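Local coordinates for protein acid phosphatase (PDB 2I33) that probably hydrolyses phosphate monoesters at acidic pH, as a magnesium-binding class C acid phosphatase of the HAD superfamily, at residues I62-D67 / V118-I123; L46-A51 / D173-F178. One frame throughout, in Å; residues are numbered along the deposited sequence.

Both contacts reach the same parallel sheet, and their centres lie about 12 Å apart. Along the chain the order is 46-51, 62-67, 118-123, 173-178, so both segments of contact 1 fall between those of contact 2. Contact 1 pairs the two strands 59-64 and 119-125. Contact 2 lays helix 31-54 against strand 172-179, which is the neighbour of strand 59-64 on its other side. The two meet directly: Val63 O lies 2.9 Å from Phe178 N, probably a hydrogen bond. Strand 59-64 is thus held from both flanks just before it delivers Asp65 and Asp67 to magnesium. Asp180, following strand 172-179, completes the protein ligands.

Contact 1: residues I62-D67 / V118-I123; sequences IVLDLD and VDIYYI. With MG (magnesium ion), chain C.
Ile62, Val63 and Leu64 pair in parallel with Ile120, Tyr121 and Tyr122. Backbone hydrogen bonds alternate across the seam: Ile62 N to Asp119 O, Tyr121 N to Ile62 O, Leu64 N to Tyr121 O. The fourth, Ile123 N to Leu64 O, is 2.8 Å long but more bent, at 137°.

Ile62, Leu64, Ile120 and Tyr122 share one face of the sheet. Ile62 and Ile120 lie side by side. The CG1 of Ile62 stands between its backbone N and carbonyl carbon (chi1 66°), 4.1 Å from Ile120 CG1. Leu64 sends CD1 obliquely to Ile120 CG2, at 3.5 Å. That same methyl of Ile120 rests over the rim of one face of the Tyr122 ring. Leu66 crosses Tyr122 at about a right angle, with CD2 3.5 Å from Tyr122 CD1. Tyr122 OH is hydrogen-bonded to Pro144 O.

On the other face, Val63 CG1 points anti to its backbone N (chi1 163°) and meets Ile123 CD1 at 3.5 Å.

Beyond the strand end, Asp65 OD2 and Asp67 O each bind magnesium at 2.1 Å, with three waters and Asp180. Water 1 also donates to Asp65 OD1. Thr69 OG1 is hydrogen-bonded to Asp65 OD2, and Lys161 forms a salt bridge to OD1. The arrangement fits the DxDx(T/V) motif of HAD phosphatases.

Helix 106-115 packs on the Ile62 and Leu64 face. Helix 162-171 packs on Tyr121 and Ile123. Strands 172-179 and 151-154 continue the sheet on its two flanks.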
ATOM      1  N   ILE A  62     -13.349   7.571  16.275  1.00 25.13           N
ATOM      2  CA  ILE A  62     -12.738   7.074  15.055  1.00 25.63           C
ATOM      3  C   ILE A  62     -13.389   5.756  14.698  1.00 25.86           C
ATOM      4  O   ILE A  62     -13.988   5.084  15.549  1.00 26.41           O
ATOM      5  CB  ILE A  62     -11.216   6.884  15.179  1.00 25.52           C
ATOM      6  CG1 ILE A  62     -10.889   5.773  16.177  1.00 26.32           C
ATOM      7  CG2 ILE A  62     -10.560   8.233  15.529  1.00 25.49           C
ATOM      8  CD1 ILE A  62      -9.426   5.437  16.194  1.00 26.08           C
ATOM      9  N   VAL A  63     -13.313   5.444  13.415  1.00 26.08           N
ATOM     10  CA  VAL A  63     -13.882   4.250  12.854  1.00 25.98           C
ATOM     11  C   VAL A  63     -12.786   3.494  12.145  1.00 26.20           C
ATOM     12  O   VAL A  63     -12.028   4.095  11.414  1.00 25.86           O
ATOM     13  CB  VAL A  63     -14.960   4.612  11.840  1.00 26.32           C
ATOM     14  CG1 VAL A  63     -15.282   3.420  10.933  1.00 26.53           C
ATOM     15  CG2 VAL A  63     -16.181   5.132  12.569  1.00 25.68           C
ATOM     16  N   LEU A  64     -12.729   2.201  12.387  1.00 26.35           N
ATOM     17  CA  LEU A  64     -11.820   1.329  11.687  1.00 27.03           C
ATOM     18  C   LEU A  64     -12.509   0.102  11.165  1.00 27.03           C
ATOM     19  O   LEU A  64     -13.351  -0.503  11.820  1.00 27.64           O
ATOM     20  CB  LEU A  64     -10.700   0.854  12.594  1.00 27.05           C
ATOM     21  CG  LEU A  64      -9.975   1.929  13.392  1.00 28.08           C
ATOM     22  CD1 LEU A  64     -10.552   2.061  14.801  1.00 28.97           C
ATOM     23  CD2 LEU A  64      -8.509   1.610  13.452  1.00 27.78           C
ATOM     24  N   ASP A  65     -12.104  -0.304   9.970  1.00 27.76           N
ATOM     25  CA  ASP A  65     -12.384  -1.615   9.495  1.00 28.72           C
ATOM     26  C   ASP A  65     -11.555  -2.597  10.341  1.00 28.93           C
ATOM     27  O   ASP A  65     -10.615  -2.185  11.010  1.00 29.38           O
ATOM     28  CB  ASP A  65     -11.942  -1.636   8.026  1.00 28.56           C
ATOM     29  CG  ASP A  65     -12.012  -2.952   7.424  1.00 32.89           C
ATOM     30  OD1 ASP A  65     -13.082  -3.592   7.513  1.00 33.65           O
ATOM     31  OD2 ASP A  65     -10.939  -3.357   6.885  1.00 38.16           O
ATOM     32  N   LEU A  66     -11.879  -3.895  10.272  1.00 27.52           N
ATOM     33  CA  LEU A  66     -11.112  -4.891  11.017  1.00 27.26           C
ATOM     34  C   LEU A  66     -10.167  -5.635  10.118  1.00 28.19           C
ATOM     35  O   LEU A  66      -8.976  -5.522  10.272  1.00 28.61           O
ATOM     36  CB  LEU A  66     -11.987  -5.870  11.780  1.00 27.56           C
ATOM     37  CG  LEU A  66     -12.640  -5.273  13.044  1.00 28.31           C
ATOM     38  CD1 LEU A  66     -13.559  -6.238  13.673  1.00 27.84           C
ATOM     39  CD2 LEU A  66     -11.567  -4.869  14.053  1.00 29.96           C
ATOM     40  N   ASP A  67     -10.707  -6.382   9.169  1.00 27.68           N
ATOM     41  CA  ASP A  67      -9.882  -7.311   8.395  1.00 27.73           C
ATOM     42  C   ASP A  67      -8.994  -6.517   7.446  1.00 27.82           C
ATOM     43  O   ASP A  67      -9.450  -5.732   6.615  1.00 28.00           O
ATOM     44  CB  ASP A  67     -10.753  -8.330   7.661  1.00 28.46           C
ATOM     45  CG  ASP A  67     -11.563  -9.184   8.625  1.00 28.73           C
ATOM     46  OD1 ASP A  67     -10.977  -9.679   9.595  1.00 33.25           O
ATOM     47  OD2 ASP A  67     -12.809  -9.313   8.440  1.00 37.14           O
ATOM     48  N   VAL A 118     -11.153   9.111  23.317  1.00 28.43           N
ATOM     49  CA  VAL A 118     -11.826   9.042  22.031  1.00 28.14           C
ATOM     50  C   VAL A 118     -12.417   7.639  21.882  1.00 28.24           C
ATOM     51  O   VAL A 118     -11.719   6.624  22.037  1.00 30.18           O
ATOM     52  CB  VAL A 118     -10.850   9.364  20.875  1.00 28.21           C
ATOM     53  CG1 VAL A 118     -11.483   9.100  19.499  1.00 28.48           C
ATOM     54  CG2 VAL A 118     -10.337  10.803  20.976  1.00 28.53           C
ATOM     55  N   ASP A 119     -13.689   7.592  21.532  1.00 27.80           N
ATOM     56  CA  ASP A 119     -14.348   6.333  21.269  1.00 27.28           C
ATOM     57  C   ASP A 119     -13.898   5.706  19.951  1.00 27.33           C
ATOM     58  O   ASP A 119     -13.658   6.388  18.959  1.00 27.15           O
ATOM     59  CB  ASP A 119     -15.876   6.495  21.260  1.00 26.99           C
ATOM     60  CG  ASP A 119     -16.471   6.577  22.664  1.00 29.39           C
ATOM     61  OD1 ASP A 119     -15.904   5.920  23.572  1.00 30.01           O
ATOM     62  OD2 ASP A 119     -17.516   7.268  22.842  1.00 29.83           O
ATOM     63  N   ILE A 120     -13.794   4.386  19.971  1.00 26.30           N
ATOM     64  CA  ILE A 120     -13.402   3.609  18.805  1.00 26.82           C
ATOM     65  C   ILE A 120     -14.578   2.770  18.358  1.00 26.51           C
ATOM     66  O   ILE A 120     -15.212   2.089  19.170  1.00 27.31           O
ATOM     67  CB  ILE A 120     -12.246   2.673  19.181  1.00 26.50           C
ATOM     68  CG1 ILE A 120     -11.048   3.525  19.637  1.00 28.53           C
ATOM     69  CG2 ILE A 120     -11.897   1.731  18.038  1.00 28.09           C
ATOM     70  CD1 ILE A 120     -10.034   2.748  20.425  1.00 28.85           C
ATOM     71  N   TYR A 121     -14.871   2.804  17.056  1.00 26.76           N
ATOM     72  CA  TYR A 121     -15.857   1.905  16.462  1.00 26.66           C
ATOM     73  C   TYR A 121     -15.216   1.071  15.404  1.00 27.48           C
ATOM     74  O   TYR A 121     -14.593   1.587  14.490  1.00 27.24           O
ATOM     75  CB  TYR A 121     -17.039   2.660  15.910  1.00 27.46           C
ATOM     76  CG  TYR A 121     -17.714   3.277  17.088  1.00 26.70           C
ATOM     77  CD1 TYR A 121     -18.588   2.537  17.864  1.00 26.72           C
ATOM     78  CD2 TYR A 121     -17.386   4.562  17.505  1.00 28.58           C
ATOM     79  CE1 TYR A 121     -19.157   3.082  19.006  1.00 27.68           C
ATOM     80  CE2 TYR A 121     -17.935   5.109  18.614  1.00 29.11           C
ATOM     81  CZ  TYR A 121     -18.820   4.380  19.368  1.00 27.68           C
ATOM     82  OH  TYR A 121     -19.369   4.965  20.487  1.00 30.67           O
ATOM     83  N   TYR A 122     -15.314  -0.232  15.600  1.00 27.24           N
ATOM     84  CA  TYR A 122     -14.827  -1.195  14.623  1.00 27.23           C
ATOM     85  C   TYR A 122     -16.013  -1.554  13.739  1.00 27.02           C
ATOM     86  O   TYR A 122     -16.861  -2.342  14.129  1.00 28.74           O
ATOM     87  CB  TYR A 122     -14.288  -2.455  15.292  1.00 26.67           C
ATOM     88  CG  TYR A 122     -13.231  -2.200  16.343  1.00 26.78           C
ATOM     89  CD1 TYR A 122     -11.931  -1.963  15.994  1.00 27.84           C
ATOM     90  CD2 TYR A 122     -13.552  -2.196  17.706  1.00 24.39           C
ATOM     91  CE1 TYR A 122     -10.959  -1.749  16.937  1.00 26.68           C
ATOM     92  CE2 TYR A 122     -12.592  -1.964  18.650  1.00 26.00           C
ATOM     93  CZ  TYR A 122     -11.293  -1.748  18.264  1.00 27.46           C
ATOM     94  OH  TYR A 122     -10.320  -1.527  19.206  1.00 27.90           O
ATOM     95  N   ILE A 123     -16.055  -0.987  12.531  1.00 26.80           N
ATOM     96  CA  ILE A 123     -17.134  -1.250  11.596  1.00 27.30           C
ATOM     97  C   ILE A 123     -16.569  -2.218  10.566  1.00 26.73           C
ATOM     98  O   ILE A 123     -15.742  -1.843   9.764  1.00 27.15           O
ATOM     99  CB  ILE A 123     -17.639   0.049  10.955  1.00 26.71           C
ATOM    100  CG1 ILE A 123     -18.127   0.996  12.057  1.00 27.49           C
ATOM    101  CG2 ILE A 123     -18.762  -0.263   9.959  1.00 28.07           C
ATOM    102  CD1 ILE A 123     -18.584   2.360  11.569  1.00 28.14           C
TER
HETATM  103 MG    MG C 602     -10.894  -4.771   5.351  1.00 13.35          MG
HETATM  104  O   HOH W   1     -12.602  -6.018   5.951  1.00 29.73           O
HETATM  105  O   HOH W   2     -12.297  -3.550   4.332  1.00 19.75           O
HETATM  106  O   HOH W   3     -10.585  -5.905   3.937  1.00 25.98           O

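Contact 2: residues L46-A51 / D173-F178; sequences LKLDAA and DIVLFF
Val175 and Leu176 both project from strand 172-179 onto the flank of helix 31-54, where Lys47, Leu48 and Ala51 receive them. The axes of 46-51 and 173-178 run nearly antiparallel, at 172°, and come within 8.4 Å.

Two adjacent strand residues can face the same helix because the backbone is irregular here. Val175 has a psi of -17°, which breaks the usual alternation of side chains. Relative to strand 59-64, one extra residue is inserted between the bonds to Ala61 and those to Val63. This is a beta bulge.

Val175 is the bump that fits between Leu48 and Ala51, one helical turn apart. Val175 CB lies 3.7 Å from Ala51 CB, so a small side chain lets the valine come close to the helix. Val175 CG2 reaches Leu48 CD1, at 3.8 Å.

Leu176 fits the next hollow, between Lys47 and Leu48. Its two methyls divide between the two residues. Leu176 CD1 lies against the Leu48 backbone, 3.7 Å from Leu48 N, and also touches Leu48 CB. Leu176 CD2 lies 3.8 Å from Lys47 CB.

With Leu48 CG anti to the backbone N (chi1 -180°), the side chain leans so that CD1 can reach Val175. Lys47 gives its base to the packing, while its chain bends at chi2. Its amino group forms a salt bridge to Glu209. Leu46 and Lys47 also pack on Leu46 of the second subunit.

Between helix and strand the contact is purely apolar. Methyls and the aliphatic root of a lysine meet by van der Waals contact, consistent with hydrophobic packing of the helix on the sheet.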
ATOM      1  N   LEU A  46      -1.302  11.632  14.133  1.00 27.09           N
ATOM      2  CA  LEU A  46      -1.063  13.046  13.903  1.00 27.90           C
ATOM      3  C   LEU A  46      -2.378  13.744  13.630  1.00 27.09           C
ATOM      4  O   LEU A  46      -2.668  14.787  14.190  1.00 27.45           O
ATOM      5  CB  LEU A  46      -0.165  13.209  12.692  1.00 29.34           C
ATOM      6  CG  LEU A  46       0.142  14.633  12.247  1.00 32.28           C
ATOM      7  CD1 LEU A  46       1.181  15.230  13.125  1.00 34.42           C
ATOM      8  CD2 LEU A  46       0.642  14.573  10.797  1.00 35.82           C
ATOM      9  N   LYS A  47      -3.189  13.142  12.769  1.00 26.09           N
ATOM     10  CA  LYS A  47      -4.447  13.746  12.417  1.00 27.04           C
ATOM     11  C   LYS A  47      -5.446  13.677  13.563  1.00 26.89           C
ATOM     12  O   LYS A  47      -6.274  14.571  13.716  1.00 27.38           O
ATOM     13  CB  LYS A  47      -4.982  13.103  11.154  1.00 27.29           C
ATOM     14  CG  LYS A  47      -4.094  13.364   9.938  1.00 29.07           C
ATOM     15  CD  LYS A  47      -4.096  14.819   9.520  1.00 31.36           C
ATOM     16  CE  LYS A  47      -3.211  15.099   8.319  1.00 32.48           C
ATOM     17  NZ  LYS A  47      -3.151  16.544   8.019  1.00 35.10           N
ATOM     18  N   LEU A  48      -5.351  12.640  14.389  1.00 25.95           N
ATOM     19  CA  LEU A  48      -6.198  12.571  15.579  1.00 26.27           C
ATOM     20  C   LEU A  48      -5.890  13.748  16.503  1.00 26.65           C
ATOM     21  O   LEU A  48      -6.767  14.463  16.927  1.00 26.22           O
ATOM     22  CB  LEU A  48      -6.001  11.259  16.321  1.00 27.10           C
ATOM     23  CG  LEU A  48      -6.859  11.107  17.570  1.00 27.26           C
ATOM     24  CD1 LEU A  48      -8.344  11.203  17.245  1.00 28.95           C
ATOM     25  CD2 LEU A  48      -6.556   9.808  18.315  1.00 28.29           C
ATOM     26  N   ASP A  49      -4.617  13.969  16.790  1.00 26.93           N
ATOM     27  CA  ASP A  49      -4.247  15.097  17.630  1.00 27.22           C
ATOM     28  C   ASP A  49      -4.727  16.438  17.072  1.00 27.01           C
ATOM     29  O   ASP A  49      -5.196  17.289  17.807  1.00 27.02           O
ATOM     30  CB  ASP A  49      -2.747  15.149  17.781  1.00 27.54           C
ATOM     31  CG  ASP A  49      -2.213  14.075  18.702  1.00 29.96           C
ATOM     32  OD1 ASP A  49      -2.989  13.481  19.489  1.00 31.53           O
ATOM     33  OD2 ASP A  49      -0.986  13.872  18.673  1.00 32.72           O
ATOM     34  N   ALA A  50      -4.582  16.588  15.757  1.00 26.93           N
ATOM     35  CA  ALA A  50      -4.989  17.814  15.072  1.00 27.28           C
ATOM     36  C   ALA A  50      -6.483  18.029  15.254  1.00 27.12           C
ATOM     37  O   ALA A  50      -6.927  19.143  15.512  1.00 27.21           O
ATOM     38  CB  ALA A  50      -4.684  17.704  13.599  1.00 27.98           C
ATOM     39  N   ALA A  51      -7.239  16.942  15.081  1.00 26.63           N
ATOM     40  CA  ALA A  51      -8.685  16.995  15.195  1.00 27.45           C
ATOM     41  C   ALA A  51      -9.120  17.341  16.606  1.00 27.27           C
ATOM     42  O   ALA A  51     -10.054  18.119  16.796  1.00 28.25           O
ATOM     43  CB  ALA A  51      -9.283  15.686  14.799  1.00 27.63           C
ATOM     44  N   ASP A 173     -18.583  12.765  16.483  1.00 29.13           N
ATOM     45  CA  ASP A 173     -18.014  13.362  15.300  1.00 29.37           C
ATOM     46  C   ASP A 173     -16.871  12.474  14.922  1.00 28.92           C
ATOM     47  O   ASP A 173     -15.883  12.391  15.630  1.00 28.24           O
ATOM     48  CB  ASP A 173     -17.520  14.767  15.562  1.00 30.07           C
ATOM     49  CG  ASP A 173     -18.639  15.770  15.620  1.00 32.08           C
ATOM     50  OD1 ASP A 173     -19.728  15.534  15.036  1.00 35.84           O
ATOM     51  OD2 ASP A 173     -18.444  16.803  16.286  1.00 35.88           O
ATOM     52  N   ILE A 174     -17.025  11.756  13.822  1.00 28.42           N
ATOM     53  CA  ILE A 174     -16.018  10.798  13.440  1.00 28.01           C
ATOM     54  C   ILE A 174     -14.918  11.595  12.822  1.00 27.74           C
ATOM     55  O   ILE A 174     -15.111  12.210  11.786  1.00 29.83           O
ATOM     56  CB  ILE A 174     -16.525   9.761  12.446  1.00 27.66           C
ATOM     57  CG1 ILE A 174     -17.757   9.046  13.036  1.00 28.22           C
ATOM     58  CG2 ILE A 174     -15.396   8.785  12.116  1.00 26.37           C
ATOM     59  CD1 ILE A 174     -18.508   8.181  12.008  1.00 27.76           C
ATOM     60  N   VAL A 175     -13.759  11.612  13.455  1.00 26.46           N
ATOM     61  CA  VAL A 175     -12.719  12.476  12.946  1.00 26.94           C
ATOM     62  C   VAL A 175     -11.780  11.782  11.969  1.00 27.17           C
ATOM     63  O   VAL A 175     -11.035  12.460  11.245  1.00 28.17           O
ATOM     64  CB  VAL A 175     -11.919  13.128  14.080  1.00 27.21           C
ATOM     65  CG1 VAL A 175     -12.813  14.021  14.926  1.00 27.92           C
ATOM     66  CG2 VAL A 175     -11.242  12.078  14.942  1.00 28.06           C
ATOM     67  N   LEU A 176     -11.807  10.443  11.968  1.00 26.32           N
ATOM     68  CA  LEU A 176     -10.964   9.638  11.100  1.00 27.12           C
ATOM     69  C   LEU A 176     -11.620   8.319  10.812  1.00 26.52           C
ATOM     70  O   LEU A 176     -12.308   7.756  11.663  1.00 25.70           O
ATOM     71  CB  LEU A 176      -9.645   9.349  11.791  1.00 27.04           C
ATOM     72  CG  LEU A 176      -8.665  10.505  11.988  1.00 29.57           C
ATOM     73  CD1 LEU A 176      -7.597  10.048  12.965  1.00 29.98           C
ATOM     74  CD2 LEU A 176      -8.082  10.891  10.646  1.00 33.80           C
ATOM     75  N   PHE A 177     -11.378   7.836   9.588  1.00 25.78           N
ATOM     76  CA  PHE A 177     -11.718   6.492   9.166  1.00 26.73           C
ATOM     77  C   PHE A 177     -10.466   5.788   8.728  1.00 26.97           C
ATOM     78  O   PHE A 177      -9.645   6.382   8.047  1.00 27.84           O
ATOM     79  CB  PHE A 177     -12.617   6.549   7.945  1.00 26.81           C
ATOM     80  CG  PHE A 177     -13.903   7.211   8.203  1.00 27.19           C
ATOM     81  CD1 PHE A 177     -15.020   6.472   8.554  1.00 27.70           C
ATOM     82  CD2 PHE A 177     -14.007   8.587   8.134  1.00 26.55           C
ATOM     83  CE1 PHE A 177     -16.205   7.086   8.811  1.00 27.42           C
ATOM     84  CE2 PHE A 177     -15.213   9.214   8.398  1.00 28.54           C
ATOM     85  CZ  PHE A 177     -16.315   8.442   8.724  1.00 26.61           C
ATOM     86  N   PHE A 178     -10.361   4.526   9.103  1.00 25.85           N
ATOM     87  CA  PHE A 178      -9.218   3.676   8.754  1.00 25.86           C
ATOM     88  C   PHE A 178      -9.710   2.480   7.965  1.00 26.19           C
ATOM     89  O   PHE A 178     -10.640   1.802   8.398  1.00 26.82           O
ATOM     90  CB  PHE A 178      -8.491   3.165  10.013  1.00 26.16           C
ATOM     91  CG  PHE A 178      -7.833   4.272  10.809  1.00 26.40           C
ATOM     92  CD1 PHE A 178      -6.485   4.488  10.711  1.00 26.58           C
ATOM     93  CD2 PHE A 178      -8.589   5.104  11.606  1.00 26.05           C
ATOM     94  CE1 PHE A 178      -5.895   5.500  11.420  1.00 28.69           C
ATOM     95  CE2 PHE A 178      -8.015   6.125  12.316  1.00 25.56           C
ATOM     96  CZ  PHE A 178      -6.658   6.322  12.218  1.00 27.39           C
TER